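PDB 4R0M: McyG protein from Microcystis aeruginosa PCC 7806, which probably activates phenylalanine or a related phenylpropanoid acid as its adenylate and loads it onto a peptidyl carrier protein in microcystin synthesis. Local coordinates for residues A[11-23]-A[196-208]. Residues are numbered along the deposited sequence; the frame is centred on the assembly and turned at random.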
loop_
_atom_site.group_PDB
_atom_site.type_symbol
_atom_site.label_atom_id
_atom_site.label_comp_id
_atom_site.label_asym_id
_atom_site.label_seq_id
_atom_site.Cartn_x
_atom_site.Cartn_y
_atom_site.Cartn_z
ATOM N N GLN A 11 11.575 18.623 -14.654
ATOM C CA GLN A 11 11.566 18.456 -16.108
ATOM C C GLN A 11 12.021 17.053 -16.517
ATOM O O GLN A 11 13.085 16.592 -16.096
ATOM C CB GLN A 11 12.454 19.520 -16.766
ATOM C CG GLN A 11 12.473 19.485 -18.288
ATOM C CD GLN A 11 13.562 20.361 -18.881
ATOM O OE1 GLN A 11 14.487 19.866 -19.526
ATOM N NE2 GLN A 11 13.461 21.670 -18.660
ATOM N N LEU A 12 11.214 16.388 -17.343
ATOM C CA LEU A 12 11.505 15.022 -17.787
ATOM C C LEU A 12 11.220 14.821 -19.274
ATOM O O LEU A 12 10.152 15.187 -19.767
ATOM C CB LEU A 12 10.710 14.004 -16.957
ATOM C CG LEU A 12 10.988 12.507 -17.159
ATOM C CD1 LEU A 12 12.306 12.088 -16.522
ATOM C CD2 LEU A 12 9.841 11.672 -16.609
ATOM N N GLU A 13 12.183 14.224 -19.974
ATOM C CA GLU A 13 12.060 13.937 -21.402
ATOM C C GLU A 13 11.083 12.792 -21.649
ATOM O O GLU A 13 11.126 11.772 -20.959
ATOM C CB GLU A 13 13.428 13.604 -22.002
ATOM C CG GLU A 13 14.392 14.783 -22.046
ATOM C CD GLU A 13 15.820 14.375 -22.361
ATOM O OE1 GLU A 13 16.356 13.474 -21.676
ATOM O OE2 GLU A 13 16.414 14.967 -23.287
ATOM N N ASP A 14 10.208 12.976 -22.636
ATOM C CA ASP A 14 9.173 11.995 -22.967
ATOM C C ASP A 14 9.737 10.646 -23.408
ATOM O O ASP A 14 10.598 10.569 -24.289
ATOM C CB ASP A 14 8.230 12.541 -24.047
ATOM C CG ASP A 14 7.071 13.339 -23.471
ATOM O OD1 ASP A 14 6.714 13.134 -22.289
ATOM O OD2 ASP A 14 6.505 14.168 -24.214
ATOM N N ASN A 15 9.238 9.590 -22.773
ATOM C CA ASN A 15 9.562 8.221 -23.138
ATOM C C ASN A 15 8.300 7.530 -23.637
ATOM O O ASN A 15 7.242 7.642 -23.013
ATOM C CB ASN A 15 10.138 7.475 -21.933
ATOM C CG ASN A 15 10.425 6.016 -22.229
ATOM O OD1 ASN A 15 11.188 5.692 -23.141
ATOM N ND2 ASN A 15 9.817 5.126 -21.453
ATOM N N TRP A 16 8.410 6.824 -24.759
ATOM C CA TRP A 16 7.247 6.173 -25.363
ATOM C C TRP A 16 7.361 4.675 -25.435
ATOM O O TRP A 16 6.882 4.046 -26.379
ATOM C CB TRP A 16 6.946 6.776 -26.731
ATOM C CG TRP A 16 6.463 8.203 -26.644
ATOM C CD1 TRP A 16 7.096 9.344 -27.126
ATOM C CD2 TRP A 16 5.226 8.690 -26.012
ATOM N NE1 TRP A 16 6.356 10.466 -26.852
ATOM C CE2 TRP A 16 5.224 10.147 -26.187
ATOM C CE3 TRP A 16 4.161 8.089 -25.347
ATOM C CZ2 TRP A 16 4.192 10.943 -25.711
ATOM C CZ3 TRP A 16 3.128 8.904 -24.871
ATOM C CH2 TRP A 16 3.146 10.296 -25.049
ATOM N N ARG A 17 7.989 4.093 -24.419
ATOM C CA ARG A 17 8.098 2.645 -24.295
ATOM C C ARG A 17 6.783 2.031 -23.814
ATOM O O ARG A 17 5.982 2.696 -23.159
ATOM C CB ARG A 17 9.211 2.281 -23.308
ATOM C CG ARG A 17 10.626 2.392 -23.852
ATOM C CD ARG A 17 11.637 2.153 -22.738
ATOM N NE ARG A 17 12.923 1.686 -23.249
ATOM C CZ ARG A 17 13.249 0.405 -23.421
ATOM N NH1 ARG A 17 12.387 -0.558 -23.125
ATOM N NH2 ARG A 17 14.448 0.085 -23.892
ATOM N N THR A 18 6.567 0.766 -24.161
ATOM C CA THR A 18 5.498 -0.033 -23.570
ATOM C C THR A 18 6.123 -0.983 -22.556
ATOM O O THR A 18 7.350 -1.101 -22.484
ATOM C CB THR A 18 4.734 -0.861 -24.621
ATOM O OG1 THR A 18 5.634 -1.769 -25.265
ATOM C CG2 THR A 18 4.075 0.043 -25.656
ATOM N N LEU A 19 5.282 -1.665 -21.783
ATOM C CA LEU A 19 5.767 -2.611 -20.780
ATOM C C LEU A 19 6.487 -3.812 -21.402
ATOM O O LEU A 19 7.465 -4.307 -20.843
ATOM C CB LEU A 19 4.626 -3.067 -19.860
ATOM C CG LEU A 19 4.097 -2.021 -18.870
ATOM C CD1 LEU A 19 2.770 -2.462 -18.274
ATOM C CD2 LEU A 19 5.107 -1.729 -17.769
ATOM N N SER A 20 6.009 -4.262 -22.560
ATOM C CA SER A 20 6.628 -5.380 -23.278
ATOM C C SER A 20 8.070 -5.084 -23.704
ATOM O O SER A 20 8.949 -5.934 -23.556
ATOM C CB SER A 20 5.777 -5.795 -24.481
ATOM O OG SER A 20 5.249 -4.666 -25.143
ATOM N N GLU A 21 8.305 -3.874 -24.209
ATOM C CA GLU A 21 9.649 -3.428 -24.593
ATOM C C GLU A 21 10.591 -3.351 -23.394
ATOM O O GLU A 21 11.773 -3.690 -23.502
ATOM C CB GLU A 21 9.586 -2.071 -25.303
ATOM C CG GLU A 21 8.953 -2.131 -26.687
ATOM C CD GLU A 21 8.521 -0.773 -27.213
ATOM O OE1 GLU A 21 8.809 0.253 -26.560
ATOM O OE2 GLU A 21 7.885 -0.735 -28.289
ATOM N N VAL A 22 10.057 -2.907 -22.258
ATOM C CA VAL A 22 10.814 -2.817 -21.008
ATOM C C VAL A 22 11.287 -4.197 -20.536
ATOM O O VAL A 22 12.444 -4.360 -20.143
ATOM C CB VAL A 22 9.998 -2.086 -19.916
ATOM C CG1 VAL A 22 10.558 -2.348 -18.526
ATOM C CG2 VAL A 22 9.969 -0.593 -20.199
ATOM N N LEU A 23 10.397 -5.184 -20.598
ATOM C CA LEU A 23 10.740 -6.556 -20.229
ATOM C C LEU A 23 11.713 -7.196 -21.225
ATOM O O LEU A 23 12.621 -7.925 -20.824
ATOM C CB LEU A 23 9.477 -7.415 -20.075
ATOM C CG LEU A 23 9.640 -8.914 -19.786
ATOM C CD1 LEU A 23 10.376 -9.170 -18.478
ATOM C CD2 LEU A 23 8.286 -9.607 -19.787
ATOM N N HIS A 196 0.645 2.447 -19.865
ATOM C CA HIS A 196 2.088 2.204 -19.928
ATOM C C HIS A 196 2.827 3.479 -19.648
ATOM O O HIS A 196 3.791 3.495 -18.879
ATOM C CB HIS A 196 2.504 1.697 -21.308
ATOM C CG HIS A 196 1.774 0.458 -21.758
ATOM N ND1 HIS A 196 2.275 -0.778 -21.590
ATOM C CD2 HIS A 196 0.550 0.302 -22.404
ATOM C CE1 HIS A 196 1.416 -1.682 -22.094
ATOM N NE2 HIS A 196 0.361 -1.021 -22.593
ATOM N N HIS A 197 2.367 4.559 -20.275
ATOM C CA HIS A 197 2.988 5.871 -20.142
ATOM C C HIS A 197 2.910 6.402 -18.739
ATOM O O HIS A 197 3.857 7.033 -18.275
ATOM C CB HIS A 197 2.384 6.860 -21.134
ATOM C CG HIS A 197 3.164 8.149 -21.259
ATOM N ND1 HIS A 197 4.409 8.196 -21.771
ATOM C CD2 HIS A 197 2.829 9.458 -20.921
ATOM C CE1 HIS A 197 4.851 9.467 -21.759
ATOM N NE2 HIS A 197 3.884 10.240 -21.239
ATOM N N ASN A 198 1.789 6.152 -18.055
ATOM C CA ASN A 198 1.653 6.477 -16.628
ATOM C C ASN A 198 2.749 5.816 -15.802
ATOM O O ASN A 198 3.485 6.484 -15.078
ATOM C CB ASN A 198 0.283 6.036 -16.075
ATOM C CG ASN A 198 -0.867 6.936 -16.513
ATOM O OD1 ASN A 198 -1.991 6.462 -16.704
ATOM N ND2 ASN A 198 -0.601 8.230 -16.662
ATOM N N ILE A 199 2.848 4.495 -15.934
ATOM C CA ILE A 199 3.762 3.676 -15.139
ATOM C C ILE A 199 5.231 4.010 -15.429
ATOM O O ILE A 199 6.015 4.247 -14.505
ATOM C CB ILE A 199 3.482 2.167 -15.356
ATOM C CG1 ILE A 199 2.076 1.813 -14.851
ATOM C CG2 ILE A 199 4.531 1.307 -14.659
ATOM C CD1 ILE A 199 1.488 0.554 -15.456
ATOM N N LEU A 200 5.586 4.049 -16.711
ATOM C CA LEU A 200 6.973 4.272 -17.119
ATOM C C LEU A 200 7.446 5.708 -16.921
ATOM O O LEU A 200 8.647 5.962 -16.828
ATOM C CB LEU A 200 7.212 3.779 -18.551
ATOM C CG LEU A 200 6.994 2.268 -18.696
ATOM C CD1 LEU A 200 7.116 1.828 -20.145
ATOM C CD2 LEU A 200 7.944 1.476 -17.804
ATOM N N SER A 201 6.495 6.636 -16.835
ATOM C CA SER A 201 6.794 8.020 -16.480
ATOM C C SER A 201 7.101 8.170 -14.983
ATOM O O SER A 201 7.850 9.067 -14.588
ATOM C CB SER A 201 5.650 8.939 -16.899
ATOM O OG SER A 201 5.507 8.969 -18.309
HETATM N N MSE A 202 6.577 7.297 -14.145
HETATM C CA MSE A 202 6.916 7.274 -12.753
HETATM C C MSE A 202 8.257 6.656 -12.632
HETATM O O MSE A 202 9.093 7.171 -11.925
HETATM C CB MSE A 202 5.838 6.504 -11.987
HETATM C CG MSE A 202 6.110 6.290 -10.509
HETATM SE SE MSE A 202 7.329 4.848 -10.085
HETATM C CE MSE A 202 7.747 5.201 -8.274
ATOM N N THR A 203 8.463 5.556 -13.315
ATOM C CA THR A 203 9.722 4.819 -13.259
ATOM C C THR A 203 10.895 5.718 -13.612
ATOM O O THR A 203 11.849 5.830 -12.839
ATOM C CB THR A 203 9.732 3.627 -14.235
ATOM O OG1 THR A 203 9.528 4.082 -15.572
ATOM C CG2 THR A 203 8.644 2.675 -13.898
ATOM N N ALA A 204 10.806 6.358 -14.778
ATOM C CA ALA A 204 11.854 7.246 -15.272
ATOM C C ALA A 204 12.133 8.384 -14.292
ATOM O O ALA A 204 13.290 8.637 -13.952
ATOM C CB ALA A 204 11.490 7.790 -16.651
ATOM N N GLY A 205 11.071 9.042 -13.827
ATOM C CA GLY A 205 11.188 10.145 -12.871
ATOM C C GLY A 205 11.859 9.747 -11.567
ATOM O O GLY A 205 12.725 10.463 -11.066
ATOM N N THR A 206 11.464 8.597 -11.029
ATOM C CA THR A 206 12.030 8.078 -9.782
ATOM C C THR A 206 13.509 7.703 -9.947
ATOM O O THR A 206 14.324 7.980 -9.066
ATOM C CB THR A 206 11.212 6.877 -9.253
ATOM O OG1 THR A 206 9.843 7.267 -9.098
ATOM C CG2 THR A 206 11.740 6.393 -7.910
ATOM N N VAL A 207 13.843 7.094 -11.084
ATOM C CA VAL A 207 15.212 6.658 -11.368
ATOM C C VAL A 207 16.162 7.850 -11.513
ATOM O O VAL A 207 17.196 7.904 -10.839
ATOM C CB VAL A 207 15.271 5.724 -12.603
ATOM C CG1 VAL A 207 16.701 5.556 -13.107
ATOM C CG2 VAL A 207 14.669 4.366 -12.267
ATOM N N VAL A 208 15.797 8.807 -12.367
ATOM C CA VAL A 208 16.606 10.009 -12.599
ATOM C C VAL A 208 16.850 10.789 -11.303
ATOM O O VAL A 208 17.989 11.163 -11.004
ATOM C CB VAL A 208 15.983 10.935 -13.679
ATOM C CG1 VAL A 208 16.792 12.216 -13.836
ATOM C CG2 VAL A 208 15.896 10.219 -15.019
HETATM O O HOH W 1 5.717 5.264 -22.169
#
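Trp-16 lays its six-membered ring over one face of the His-197 imidazole in an offset stack, centroids 4.2 Å apart and planes 16° from parallel. The indole meets the imidazole through its benzo rim, with CZ3 over the ring and 3.4 Å from ND1 of His-197. The Trp-16 CB sets off away from the helix, and the indole folds back to make this stack. The other face of His-197 carries the hydroxyl of Ser-201, one turn on, whose OG also hydrogen-bonds to the carbonyl O of His-197. CG of His-197 is anti to the backbone N (chi1 -168°), which swings the ring out between these two neighbours. At the edge of the imidazole, ND1 gives a weak, strongly bent hydrogen bond to the carbonyl O of Asn-15 (3.1 Å), and a water links ND1 to the Arg-17 carbonyl.

In this adenylation domain of the ANL superfamily, the N-terminal loop 11-17 is draped antiparallel along helix 196-210 before turning into helix 19-27; the bound phenylalanyl-adenylate lies about 13 Å from the side chain of Ile-199. Thr-18 is the N-cap of helix 19-27. Just after it, the amide N of Leu-19 donates to ND1 of His-196 (3.1 Å, 161°), reaching the ring from out of its plane, and CB of Thr-18 sits over a face of the same ring as a CH-pi contact.

Beyond the histidines the contact turns apolar. CD1 of Leu-200 touches both the Arg-17 carbonyl and CG2 of Val-22, 3.7 Å from the latter, while Leu-19 reaches Ile-199 and continues onto Trp-88 and Phe-91 of helix 80-93. Farther along, the less well ordered Leu-12 rests CD2 against CB of Ala-204 (4.2 Å) and the backbone of Gly-205, its CD1 turned to Val-208.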